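Proteasome accessory factor B/C (PafBC) (Paenarthrobacter aurescens, PDB 6SJ9) regulates transcription in the bacterial DNA damage response, probably binding DNA through its winged helix-turn-helix domains. Local coordinates at residues 586-591 and 620-625; 327-332 and 640-645; 111-116 and 133-138; 342-347 and 602-607. All coordinates share one frame; numbering follows the deposited sequence.

Interactions 1, 2 and 4 gather around the four-stranded antiparallel sheet of the C-terminal WCX domain. Interaction 1 pairs strands 586-592 and 616-622; interaction 2, centred about 11 Å away, lays the loop segment 327-332 against strand 639-643, which neighbours 586-592 on its other edge. Interaction 4, centred about 14 Å from interaction 1, brings the residues leading into helix 346-360 to the loop before strand 607-610. Interaction 3 closes first along the chain, joining helix 95-118 to the loop before helix 147-159, centred about 17 Å from interaction 1. Interactions 1 and 4 alternate within the span closed by interaction 2. The connection between helices 305-323 and 346-360 meets the C-terminal domain twice, through 327-332 and 342-345.

Interaction 1: residues 586-591 and 620-625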
loop_
_atom_site.group_PDB
_atom_site.type_symbol
_atom_site.label_atom_id
_atom_site.label_comp_id
_atom_site.label_asym_id
_atom_site.label_seq_id
_atom_site.Cartn_x
_atom_site.Cartn_y
_atom_site.Cartn_z
ATOM N N VAL A 586 3.857 -19.711 3.162
ATOM C CA VAL A 586 3.429 -20.959 2.555
ATOM C C VAL A 586 3.633 -20.826 1.048
ATOM O O VAL A 586 3.262 -19.816 0.443
ATOM C CB VAL A 586 1.985 -21.317 2.946
ATOM C CG1 VAL A 586 1.376 -20.211 3.709
ATOM C CG2 VAL A 586 1.155 -21.657 1.758
ATOM N N LEU A 587 4.252 -21.821 0.447
ATOM C CA LEU A 587 4.562 -21.811 -0.978
ATOM C C LEU A 587 3.394 -22.358 -1.800
ATOM O O LEU A 587 2.827 -23.402 -1.468
ATOM C CB LEU A 587 5.841 -22.616 -1.201
ATOM C CG LEU A 587 6.517 -22.564 -2.569
ATOM C CD1 LEU A 587 5.896 -23.550 -3.549
ATOM C CD2 LEU A 587 6.509 -21.115 -3.115
ATOM N N VAL A 588 2.959 -21.604 -2.804
ATOM C CA VAL A 588 1.756 -21.926 -3.563
ATOM C C VAL A 588 2.090 -21.804 -5.041
ATOM O O VAL A 588 2.870 -20.935 -5.435
ATOM C CB VAL A 588 0.577 -21.004 -3.198
ATOM C CG1 VAL A 588 -0.616 -21.312 -4.046
ATOM C CG2 VAL A 588 0.240 -21.114 -1.716
ATOM N N CYS A 589 1.576 -22.717 -5.846
ATOM C CA CYS A 589 1.711 -22.662 -7.293
ATOM C C CYS A 589 0.362 -22.259 -7.873
ATOM O O CYS A 589 -0.649 -22.895 -7.571
ATOM C CB CYS A 589 2.169 -24.014 -7.839
ATOM S SG CYS A 589 2.431 -23.968 -9.588
ATOM N N LEU A 590 0.342 -21.168 -8.646
ATOM C CA LEU A 590 -0.857 -20.560 -9.215
ATOM C C LEU A 590 -0.840 -20.728 -10.719
ATOM O O LEU A 590 0.233 -20.770 -11.324
ATOM C CB LEU A 590 -0.932 -19.034 -8.928
ATOM C CG LEU A 590 -0.898 -18.533 -7.503
ATOM C CD1 LEU A 590 -0.878 -16.989 -7.435
ATOM C CD2 LEU A 590 -2.029 -19.111 -6.694
ATOM N N GLU A 591 -2.025 -20.770 -11.328
ATOM C CA GLU A 591 -2.179 -20.443 -12.740
ATOM C C GLU A 591 -2.888 -19.093 -12.848
ATOM O O GLU A 591 -3.893 -18.858 -12.178
ATOM C CB GLU A 591 -2.966 -21.489 -13.518
ATOM C CG GLU A 591 -3.126 -21.094 -14.992
ATOM C CD GLU A 591 -3.828 -22.150 -15.829
ATOM O OE1 GLU A 591 -4.173 -23.212 -15.277
ATOM O OE2 GLU A 591 -4.056 -21.910 -17.029
ATOM N N VAL A 620 4.425 -18.595 -5.825
ATOM C CA VAL A 620 4.496 -17.420 -4.960
ATOM C C VAL A 620 4.460 -17.846 -3.493
ATOM O O VAL A 620 3.841 -18.849 -3.136
ATOM C CB VAL A 620 3.343 -16.411 -5.253
ATOM C CG1 VAL A 620 3.369 -15.982 -6.709
ATOM C CG2 VAL A 620 2.033 -17.002 -4.945
ATOM N N ARG A 621 5.044 -17.014 -2.628
ATOM C CA ARG A 621 4.963 -17.172 -1.182
ATOM C C ARG A 621 3.884 -16.254 -0.618
ATOM O O ARG A 621 3.978 -15.037 -0.753
ATOM C CB ARG A 621 6.308 -16.853 -0.528
ATOM C CG ARG A 621 7.451 -17.784 -0.951
ATOM C CD ARG A 621 8.837 -17.213 -0.526
ATOM N NE ARG A 621 9.021 -17.107 0.936
ATOM C CZ ARG A 621 9.689 -17.991 1.687
ATOM N NH1 ARG A 621 10.240 -19.073 1.127
ATOM N NH2 ARG A 621 9.815 -17.802 3.000
ATOM N N PHE A 622 2.863 -16.835 0.009
ATOM C CA PHE A 622 1.825 -16.087 0.704
ATOM C C PHE A 622 2.143 -16.062 2.183
ATOM O O PHE A 622 2.703 -17.032 2.725
ATOM C CB PHE A 622 0.444 -16.701 0.492
ATOM C CG PHE A 622 -0.173 -16.293 -0.778
ATOM C CD1 PHE A 622 -0.023 -17.087 -1.910
ATOM C CD2 PHE A 622 -0.870 -15.110 -0.878
ATOM C CE1 PHE A 622 -0.591 -16.690 -3.117
ATOM C CE2 PHE A 622 -1.437 -14.708 -2.072
ATOM C CZ PHE A 622 -1.298 -15.488 -3.199
ATOM N N GLY A 623 1.820 -14.926 2.813
ATOM C CA GLY A 623 2.148 -14.707 4.211
ATOM C C GLY A 623 1.408 -15.633 5.148
ATOM O O GLY A 623 1.923 -15.961 6.225
ATOM N N ASP A 624 0.205 -16.062 4.756
ATOM C CA ASP A 624 -0.631 -16.905 5.580
ATOM C C ASP A 624 -1.574 -17.649 4.640
ATOM O O ASP A 624 -2.139 -17.053 3.719
ATOM C CB ASP A 624 -1.436 -16.076 6.601
ATOM C CG ASP A 624 -2.259 -16.961 7.559
ATOM O OD1 ASP A 624 -1.715 -17.306 8.639
ATOM O OD2 ASP A 624 -3.418 -17.340 7.232
ATOM N N ALA A 625 -1.752 -18.951 4.888
ATOM C CA ALA A 625 -2.627 -19.737 4.025
ATOM C C ALA A 625 -4.065 -19.254 4.090
ATOM O O ALA A 625 -4.822 -19.489 3.144
ATOM C CB ALA A 625 -2.558 -21.227 4.382
#
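V588 and L590 of strand 586-592 direct their side chains to the same face of the sheet as V620 and F622, where two neighbouring strands of a ferredoxin-like fold, the WCX domain, pair antiparallel. V588 approaches the phenyl ring of F622 at a slant: its CG2, beside the backbone N with CG1 taking the position anti to it (chi1 177°), lies 4.0 Å from F622 CD1. L590 arrives differently. Its CD1 sits near the plane of the same ring, at the edge, 4.3 Å from CE1 of F622, while the leucine side chain runs about perpendicular to that of V620 and sets CD1 3.8 Å from V620 CG2. The ring is thus bordered by aliphatic groups from the adjacent strand, and F631 of helix 627-634 meets it edge-to-face.

Backbone bonds fix this register. V586 pairs with F622 and V588 with V620 as hydrogen-bonded pairs, two bonds each, including V586 N to F622 O at 2.9 Å and V620 N to V588 O at 2.8 Å. L587 and R621 between them form a non-hydrogen-bonded pair on the other face, where L587 CD2 comes 4.1 Å from CG of R621; the guanidinium of R621 turns elsewhere, its NE forming a salt bridge with D585.

Beyond F622 the chain turns toward helix 627-634, with the carboxylate of D624 capping G626 N. V586 meets the start of this turn, its CG1 lying 3.6 Å from A625 N and 4.1 Å from A625 CB.

Interaction 2: residues 327-332 and 640-645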
loop_
_atom_site.group_PDB
_atom_site.type_symbol
_atom_site.label_atom_id
_atom_site.label_comp_id
_atom_site.label_asym_id
_atom_site.label_seq_id
_atom_site.Cartn_x
_atom_site.Cartn_y
_atom_site.Cartn_z
ATOM N N PRO A 327 -2.788 -27.524 -16.098
ATOM C CA PRO A 327 -1.641 -27.481 -16.999
ATOM C C PRO A 327 -0.486 -28.257 -16.394
ATOM O O PRO A 327 -0.513 -28.591 -15.195
ATOM C CB PRO A 327 -1.330 -25.975 -17.087
ATOM C CG PRO A 327 -1.661 -25.497 -15.745
ATOM C CD PRO A 327 -2.909 -26.268 -15.338
ATOM N N PRO A 328 0.534 -28.597 -17.186
ATOM C CA PRO A 328 1.697 -29.274 -16.603
ATOM C C PRO A 328 2.533 -28.273 -15.825
ATOM O O PRO A 328 2.752 -27.136 -16.255
ATOM C CB PRO A 328 2.456 -29.817 -17.823
ATOM C CG PRO A 328 1.697 -29.340 -19.055
ATOM C CD PRO A 328 0.743 -28.271 -18.609
ATOM N N LEU A 329 3.028 -28.729 -14.681
ATOM C CA LEU A 329 3.809 -27.890 -13.792
ATOM C C LEU A 329 5.270 -27.851 -14.226
ATOM O O LEU A 329 6.171 -28.252 -13.494
ATOM C CB LEU A 329 3.694 -28.479 -12.402
ATOM C CG LEU A 329 2.349 -28.143 -11.808
ATOM C CD1 LEU A 329 2.072 -29.044 -10.626
ATOM C CD2 LEU A 329 2.396 -26.697 -11.435
ATOM N N GLU A 330 5.505 -27.298 -15.408
ATOM C CA GLU A 330 6.843 -27.260 -15.994
ATOM C C GLU A 330 7.385 -25.842 -15.903
ATOM O O GLU A 330 6.870 -24.938 -16.566
ATOM C CB GLU A 330 6.849 -27.768 -17.439
ATOM C CG GLU A 330 6.777 -29.294 -17.583
ATOM C CD GLU A 330 6.418 -29.753 -18.996
ATOM O OE1 GLU A 330 5.218 -29.966 -19.275
ATOM O OE2 GLU A 330 7.337 -29.894 -19.834
ATOM N N PHE A 331 8.416 -25.645 -15.085
ATOM C CA PHE A 331 8.975 -24.297 -15.051
ATOM C C PHE A 331 10.267 -24.264 -15.861
ATOM O O PHE A 331 11.024 -25.242 -15.840
ATOM C CB PHE A 331 9.257 -23.849 -13.611
ATOM C CG PHE A 331 8.012 -23.550 -12.806
ATOM C CD1 PHE A 331 7.399 -22.308 -12.883
ATOM C CD2 PHE A 331 7.464 -24.506 -11.962
ATOM C CE1 PHE A 331 6.264 -22.025 -12.152
ATOM C CE2 PHE A 331 6.329 -24.227 -11.232
ATOM C CZ PHE A 331 5.729 -22.982 -11.325
ATOM N N PRO A 332 10.576 -23.202 -16.613
ATOM C CA PRO A 332 11.867 -23.146 -17.314
ATOM C C PRO A 332 13.013 -22.984 -16.328
ATOM O O PRO A 332 12.821 -22.735 -15.137
ATOM C CB PRO A 332 11.741 -21.910 -18.218
ATOM C CG PRO A 332 10.284 -21.598 -18.268
ATOM C CD PRO A 332 9.741 -22.033 -16.936
ATOM N N ARG A 640 -6.105 -19.380 -10.176
ATOM C CA ARG A 640 -6.477 -20.649 -9.581
ATOM C C ARG A 640 -5.271 -21.196 -8.837
ATOM O O ARG A 640 -4.120 -20.851 -9.143
ATOM C CB ARG A 640 -6.981 -21.626 -10.667
ATOM C CG ARG A 640 -5.916 -21.975 -11.728
ATOM C CD ARG A 640 -6.434 -22.994 -12.840
ATOM N NE ARG A 640 -6.923 -24.265 -12.323
ATOM C CZ ARG A 640 -7.075 -25.375 -13.062
ATOM N NH1 ARG A 640 -6.756 -25.393 -14.358
ATOM N NH2 ARG A 640 -7.570 -26.470 -12.503
ATOM N N ILE A 641 -5.539 -22.029 -7.840
ATOM C CA ILE A 641 -4.493 -22.698 -7.076
ATOM C C ILE A 641 -4.280 -24.095 -7.669
ATOM O O ILE A 641 -5.236 -24.862 -7.812
ATOM C CB ILE A 641 -4.838 -22.774 -5.581
ATOM C CG1 ILE A 641 -5.008 -21.379 -5.003
ATOM C CG2 ILE A 641 -3.718 -23.443 -4.827
ATOM C CD1 ILE A 641 -5.672 -21.384 -3.695
ATOM N N LEU A 642 -3.042 -24.390 -8.085
ATOM C CA LEU A 642 -2.672 -25.720 -8.577
ATOM C C LEU A 642 -2.140 -26.630 -7.469
ATOM O O LEU A 642 -2.568 -27.776 -7.348
ATOM C CB LEU A 642 -1.605 -25.574 -9.674
ATOM C CG LEU A 642 -2.036 -24.661 -10.828
ATOM C CD1 LEU A 642 -0.996 -24.582 -11.894
ATOM C CD2 LEU A 642 -3.319 -25.182 -11.424
ATOM N N GLU A 643 -1.259 -26.112 -6.616
ATOM C CA GLU A 643 -0.606 -26.841 -5.536
ATOM C C GLU A 643 -0.337 -25.887 -4.394
ATOM O O GLU A 643 0.015 -24.726 -4.631
ATOM C CB GLU A 643 0.728 -27.459 -5.977
ATOM C CG GLU A 643 0.620 -28.601 -6.930
ATOM C CD GLU A 643 1.975 -29.234 -7.200
ATOM O OE1 GLU A 643 2.990 -28.713 -6.669
ATOM O OE2 GLU A 643 2.006 -30.290 -7.883
ATOM N N PRO A 644 -0.396 -26.361 -3.158
ATOM C CA PRO A 644 -0.686 -27.750 -2.813
ATOM C C PRO A 644 -2.180 -28.051 -2.833
ATOM O O PRO A 644 -2.998 -27.138 -2.750
ATOM C CB PRO A 644 -0.100 -27.875 -1.413
ATOM C CG PRO A 644 -0.202 -26.481 -0.848
ATOM C CD PRO A 644 0.109 -25.598 -2.006
ATOM N N GLU A 645 -2.507 -29.338 -3.010
ATOM C CA GLU A 645 -3.888 -29.767 -3.215
ATOM C C GLU A 645 -4.787 -29.381 -2.041
ATOM O O GLU A 645 -5.964 -29.039 -2.230
ATOM C CB GLU A 645 -3.931 -31.288 -3.441
ATOM C CG GLU A 645 -5.329 -31.830 -3.654
ATOM C CD GLU A 645 -6.008 -31.316 -4.928
ATOM O OE1 GLU A 645 -5.319 -30.793 -5.835
ATOM O OE2 GLU A 645 -7.255 -31.404 -5.010
#
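L642 is the residue of strand 639-643 on which the loop segment 327-332 chiefly rests. Its CB points toward that segment, and CG follows in the position anti to the carbonyl carbon (chi1 -56°), from which the two methyls spread to different partners. CD1 lies 4.0 Å from P327 CG, the proline and leucine side chains reaching toward each other; the same methyl is 4.0 Å from CD2 of L329, whose side chain slides past in the opposite direction. CD2 reaches P327 CD at 4.1 Å and also lies over one face of the guanidinium of R640, two residues earlier in the same strand, toward the rim of that group. Further apolar cover comes from L617 of strand 616-622 and from L326.

L642 and E643 both face C589 of the adjacent strand 586-592, a classic beta bulge. L329, at the centre of an inverse gamma turn, sends its CD2 to L642 and its CD1 toward the carboxylate of E643. The modelled approach of that CD1 to OE2 is uncomfortably short, so the exact placing of these two exposed ends is doubtful.

R640 NH1 stands 4.1 Å from P327 CD but hydrogen-bonds to the carbonyl of P325, two residues before P327 in the same loop. Between the two segments the attachment is therefore mainly apolar, with proline and leucine carbons supplying the contact, while the arginine adds a polar hold on the adjoining backbone.

Interaction 3: residues 111-116 and 133-138; sequences AALGSA and VDLPAG
P136 packs against one side of helix 95-118, and the apolar contacts centre on its ring. The CB of A116, which points toward the loop 133-138, lies 3.7 Å from both CB and CG of P136, so the alanine methyl packs against the CB-CG side of the ring. One helical turn earlier, the carbonyl O of A112 is 4.0 Å from P136 CG. L113 completes the support: with CG anti to the carbonyl carbon (chi1 -71°), its branched end reaches the loop although its CB does not face it. Its CD2 comes 4.2 Å from P136 CD, the leucine and proline side chains running about at right angles, and 4.4 Å from L135 CD2. Farther out, L113 touches W627 and L135 touches M630, both of helix 627-634.

The hydrogen bonds lie within the helix. A116 N bonds to A112 O, the same carbonyl that P136 approaches. At the next position back, A111 O accepts from two donors: S115 N in the regular helical bond, and S115 OG at 2.7 Å. They come from opposite faces of the carbonyl plane. The bond from OG holds the serine side chain against its own helix.

The arrangement is that of an extended, proline-bearing loop doubling back along the helix it follows, the proline ring resting on residues one turn apart and its leucine neighbour extending the packing to the ferredoxin-like WCX domain.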
loop_
_atom_site.group_PDB
_atom_site.type_symbol
_atom_site.label_atom_id
_atom_site.label_comp_id
_atom_site.label_asym_id
_atom_site.label_seq_id
_atom_site.Cartn_x
_atom_site.Cartn_y
_atom_site.Cartn_z
ATOM N N ALA A 111 2.957 -4.206 7.051
ATOM C CA ALA A 111 3.220 -4.443 8.474
ATOM C C ALA A 111 1.999 -5.079 9.147
ATOM O O ALA A 111 2.125 -5.952 10.026
ATOM C CB ALA A 111 3.588 -3.114 9.159
ATOM N N ALA A 112 0.814 -4.583 8.795
ATOM C CA ALA A 112 -0.426 -5.025 9.437
ATOM C C ALA A 112 -0.725 -6.479 9.105
ATOM O O ALA A 112 -1.163 -7.247 9.965
ATOM C CB ALA A 112 -1.588 -4.105 8.998
ATOM N N LEU A 113 -0.462 -6.877 7.873
ATOM C CA LEU A 113 -0.670 -8.268 7.499
ATOM C C LEU A 113 0.273 -9.188 8.268
ATOM O O LEU A 113 -0.157 -10.200 8.852
ATOM C CB LEU A 113 -0.497 -8.409 5.993
ATOM C CG LEU A 113 -1.681 -7.760 5.293
ATOM C CD1 LEU A 113 -1.448 -7.642 3.790
ATOM C CD2 LEU A 113 -2.930 -8.566 5.630
ATOM N N GLY A 114 1.556 -8.834 8.335
ATOM C CA GLY A 114 2.477 -9.662 9.106
ATOM C C GLY A 114 2.047 -9.803 10.546
ATOM O O GLY A 114 2.052 -10.909 11.105
ATOM N N SER A 115 1.595 -8.701 11.163
ATOM C CA SER A 115 1.195 -8.832 12.564
ATOM C C SER A 115 -0.083 -9.653 12.718
ATOM O O SER A 115 -0.222 -10.385 13.701
ATOM C CB SER A 115 0.989 -7.473 13.202
ATOM O OG SER A 115 1.916 -6.555 12.680
ATOM N N ALA A 116 -0.997 -9.592 11.748
ATOM C CA ALA A 116 -2.242 -10.331 11.915
ATOM C C ALA A 116 -1.997 -11.817 11.783
ATOM O O ALA A 116 -2.422 -12.600 12.637
ATOM C CB ALA A 116 -3.289 -9.887 10.889
ATOM N N VAL A 133 -11.146 -16.910 7.876
ATOM C CA VAL A 133 -10.269 -15.810 7.494
ATOM C C VAL A 133 -10.949 -14.469 7.749
ATOM O O VAL A 133 -12.174 -14.339 7.643
ATOM C CB VAL A 133 -9.869 -16.006 6.022
ATOM C CG1 VAL A 133 -9.523 -17.468 5.809
ATOM C CG2 VAL A 133 -11.007 -15.635 5.107
ATOM N N ASP A 134 -10.150 -13.459 8.107
ATOM C CA ASP A 134 -10.681 -12.116 8.352
ATOM C C ASP A 134 -9.546 -11.101 8.308
ATOM O O ASP A 134 -8.602 -11.211 9.099
ATOM C CB ASP A 134 -11.394 -12.083 9.729
ATOM C CG ASP A 134 -12.104 -10.752 10.029
ATOM O OD1 ASP A 134 -12.315 -10.459 11.231
ATOM O OD2 ASP A 134 -12.427 -9.994 9.085
ATOM N N LEU A 135 -9.635 -10.106 7.425
ATOM C CA LEU A 135 -8.565 -9.120 7.350
ATOM C C LEU A 135 -8.501 -8.337 8.662
ATOM O O LEU A 135 -9.522 -8.067 9.287
ATOM C CB LEU A 135 -8.768 -8.155 6.178
ATOM C CG LEU A 135 -8.578 -8.656 4.747
ATOM C CD1 LEU A 135 -8.899 -7.576 3.688
ATOM C CD2 LEU A 135 -7.134 -9.112 4.599
ATOM N N PRO A 136 -7.321 -7.898 9.064
ATOM C CA PRO A 136 -7.209 -7.081 10.278
ATOM C C PRO A 136 -7.706 -5.655 10.071
ATOM O O PRO A 136 -7.922 -5.185 8.946
ATOM C CB PRO A 136 -5.703 -7.091 10.569
ATOM C CG PRO A 136 -5.098 -7.206 9.195
ATOM C CD PRO A 136 -6.023 -8.101 8.405
ATOM N N ALA A 137 -7.925 -4.989 11.208
ATOM C CA ALA A 137 -8.334 -3.588 11.233
ATOM C C ALA A 137 -7.394 -2.726 10.395
ATOM O O ALA A 137 -6.167 -2.865 10.457
ATOM C CB ALA A 137 -8.351 -3.072 12.678
ATOM N N GLY A 138 -7.978 -1.831 9.601
ATOM C CA GLY A 138 -7.158 -0.954 8.792
ATOM C C GLY A 138 -6.593 -1.575 7.536
ATOM O O GLY A 138 -5.677 -0.991 6.939
#

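Interaction 4: residues 342-347 and 602-607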
loop_
_atom_site.group_PDB
_atom_site.type_symbol
_atom_site.label_atom_id
_atom_site.label_comp_id
_atom_site.label_asym_id
_atom_site.label_seq_id
_atom_site.Cartn_x
_atom_site.Cartn_y
_atom_site.Cartn_z
ATOM N N LYS A 342 11.029 -7.947 -8.330
ATOM C CA LYS A 342 11.760 -8.380 -7.133
ATOM C C LYS A 342 11.186 -7.716 -5.886
ATOM O O LYS A 342 10.610 -6.631 -5.944
ATOM C CB LYS A 342 13.258 -8.031 -7.216
ATOM C CG LYS A 342 14.015 -8.625 -8.361
ATOM C CD LYS A 342 15.538 -8.564 -8.078
ATOM C CE LYS A 342 16.369 -9.192 -9.196
ATOM N NZ LYS A 342 17.684 -8.501 -9.420
ATOM N N ARG A 343 11.384 -8.378 -4.742
ATOM C CA ARG A 343 10.994 -7.825 -3.449
ATOM C C ARG A 343 11.612 -6.447 -3.235
ATOM O O ARG A 343 12.815 -6.255 -3.400
ATOM C CB ARG A 343 11.412 -8.771 -2.321
ATOM C CG ARG A 343 10.505 -9.998 -2.201
ATOM C CD ARG A 343 11.124 -11.101 -1.349
ATOM N NE ARG A 343 10.210 -12.218 -1.439
ATOM C CZ ARG A 343 9.110 -12.344 -0.715
ATOM N NH1 ARG A 343 8.820 -11.440 0.219
ATOM N NH2 ARG A 343 8.322 -13.400 -0.903
ATOM N N THR A 344 10.763 -5.482 -2.945
ATOM C CA THR A 344 11.187 -4.088 -2.946
ATOM C C THR A 344 12.332 -3.846 -1.982
ATOM O O THR A 344 12.276 -4.258 -0.827
ATOM C CB THR A 344 9.974 -3.252 -2.588
ATOM O OG1 THR A 344 8.933 -3.662 -3.485
ATOM C CG2 THR A 344 10.265 -1.723 -2.751
ATOM N N SER A 345 13.367 -3.174 -2.456
ATOM C CA SER A 345 14.542 -2.833 -1.662
ATOM C C SER A 345 14.486 -1.392 -1.141
ATOM O O SER A 345 13.676 -0.575 -1.551
ATOM C CB SER A 345 15.817 -2.995 -2.502
ATOM O OG SER A 345 15.768 -2.086 -3.589
ATOM N N GLU A 346 15.409 -1.089 -0.242
ATOM C CA GLU A 346 15.559 0.287 0.233
ATOM C C GLU A 346 15.982 1.235 -0.903
ATOM O O GLU A 346 15.496 2.358 -0.967
ATOM C CB GLU A 346 16.559 0.334 1.390
ATOM C CG GLU A 346 15.984 -0.394 2.612
ATOM C CD GLU A 346 16.845 -0.263 3.885
ATOM O OE1 GLU A 346 18.045 0.011 3.744
ATOM O OE2 GLU A 346 16.310 -0.381 4.998
ATOM N N ASP A 347 16.862 0.806 -1.815
ATOM C CA ASP A 347 17.190 1.661 -2.964
ATOM C C ASP A 347 15.929 2.020 -3.765
ATOM O O ASP A 347 15.729 3.170 -4.161
ATOM C CB ASP A 347 18.191 0.956 -3.900
ATOM C CG ASP A 347 19.648 0.995 -3.382
ATOM O OD1 ASP A 347 19.917 1.717 -2.399
ATOM O OD2 ASP A 347 20.529 0.299 -3.989
ATOM N N ASP A 602 2.981 -8.450 -8.346
ATOM C CA ASP A 602 2.508 -7.966 -7.059
ATOM C C ASP A 602 2.964 -8.875 -5.923
ATOM O O ASP A 602 3.221 -8.391 -4.819
ATOM C CB ASP A 602 0.973 -7.864 -7.079
ATOM C CG ASP A 602 0.464 -6.876 -8.115
ATOM O OD1 ASP A 602 1.273 -6.090 -8.683
ATOM O OD2 ASP A 602 -0.740 -6.927 -8.425
ATOM N N TYR A 603 3.101 -10.190 -6.170
ATOM C CA TYR A 603 3.495 -11.107 -5.111
ATOM C C TYR A 603 4.915 -11.643 -5.300
ATOM O O TYR A 603 5.273 -12.666 -4.704
ATOM C CB TYR A 603 2.452 -12.227 -5.017
ATOM C CG TYR A 603 1.122 -11.695 -4.439
ATOM C CD1 TYR A 603 0.196 -11.044 -5.259
ATOM C CD2 TYR A 603 0.826 -11.774 -3.074
ATOM C CE1 TYR A 603 -1.018 -10.518 -4.743
ATOM C CE2 TYR A 603 -0.393 -11.247 -2.548
ATOM C CZ TYR A 603 -1.306 -10.623 -3.398
ATOM O OH TYR A 603 -2.505 -10.088 -2.906
ATOM N N TYR A 604 5.737 -10.955 -6.097
ATOM C CA TYR A 604 7.169 -11.251 -6.226
ATOM C C TYR A 604 7.408 -12.737 -6.507
ATOM O O TYR A 604 8.201 -13.390 -5.835
ATOM C CB TYR A 604 7.959 -10.804 -4.984
ATOM C CG TYR A 604 7.424 -9.521 -4.355
ATOM C CD1 TYR A 604 7.610 -8.290 -4.977
ATOM C CD2 TYR A 604 6.682 -9.568 -3.175
ATOM C CE1 TYR A 604 7.085 -7.124 -4.439
ATOM C CE2 TYR A 604 6.150 -8.415 -2.624
ATOM C CZ TYR A 604 6.363 -7.191 -3.269
ATOM O OH TYR A 604 5.825 -6.075 -2.690
ATOM N N ALA A 605 6.729 -13.262 -7.516
ATOM C CA ALA A 605 6.779 -14.691 -7.801
ATOM C C ALA A 605 8.205 -15.238 -7.817
ATOM O O ALA A 605 9.107 -14.663 -8.428
ATOM C CB ALA A 605 6.123 -14.950 -9.154
ATOM N N GLU A 606 8.406 -16.365 -7.141
ATOM C CA GLU A 606 9.734 -16.979 -7.141
ATOM C C GLU A 606 10.085 -17.506 -8.529
ATOM O O GLU A 606 11.228 -17.383 -8.974
ATOM C CB GLU A 606 9.800 -18.121 -6.115
ATOM C CG GLU A 606 9.159 -17.805 -4.749
ATOM C CD GLU A 606 10.009 -16.850 -3.921
ATOM O OE1 GLU A 606 11.239 -17.056 -3.899
ATOM O OE2 GLU A 606 9.460 -15.917 -3.286
ATOM N N ARG A 607 9.115 -18.093 -9.227
ATOM C CA ARG A 607 9.319 -18.654 -10.557
ATOM C C ARG A 607 8.046 -18.467 -11.362
ATOM O O ARG A 607 6.943 -18.530 -10.817
ATOM C CB ARG A 607 9.634 -20.153 -10.536
ATOM C CG ARG A 607 10.933 -20.553 -9.849
ATOM C CD ARG A 607 11.289 -22.033 -10.189
ATOM N NE ARG A 607 10.276 -22.976 -9.717
ATOM C CZ ARG A 607 10.320 -24.291 -9.905
ATOM N NH1 ARG A 607 11.322 -24.844 -10.567
ATOM N NH2 ARG A 607 9.351 -25.049 -9.436
HETATM O O HOH W 1 6.298 -3.737 -3.931
#
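A Schellman motif ends helix 599-602, and its C-prime residue, Y604, turns its ring toward the residues that precede helix 346-360. Y603 is the first residue to leave the helical path; Y604 follows with a positive phi (51°), its CB pointing toward the segment 342-347. The backbone of R343 lies over one face of the ring in a CH-pi contact, CA standing 4.2 Å from the ring centroid. The aliphatic part of the same arginine continues the packing, CG lying 3.8 Å from Y604 CG. The two side chains run roughly at right angles, and their guanidinium and ring planes are 44° apart. The opposite ring face is approached by the carbonyl O of D602, so the tyrosine sits between backbone atoms of both segments.

This join attaches the start of helix 346-360, the first helix of the PafC helix-turn-helix region, to the C-terminal WCX domain. S345 is the N-cap of helix 346-360, the side chain bonding to Q348 N.

R343 NH2 forms a long salt bridge with E606 OE2 at 3.6 Å, the oxygen lying at the guanidinium edge, in plane; NH1 hydrogen-bonds to the carbonyl of F579. T344 OG1 and Y604 OH, 4.0 Å apart, are joined by a water in the plane of the tyrosine ring at its edge, 2.7 Å from T344 OG1, to which it donates, and 2.7 Å from Y604 OH.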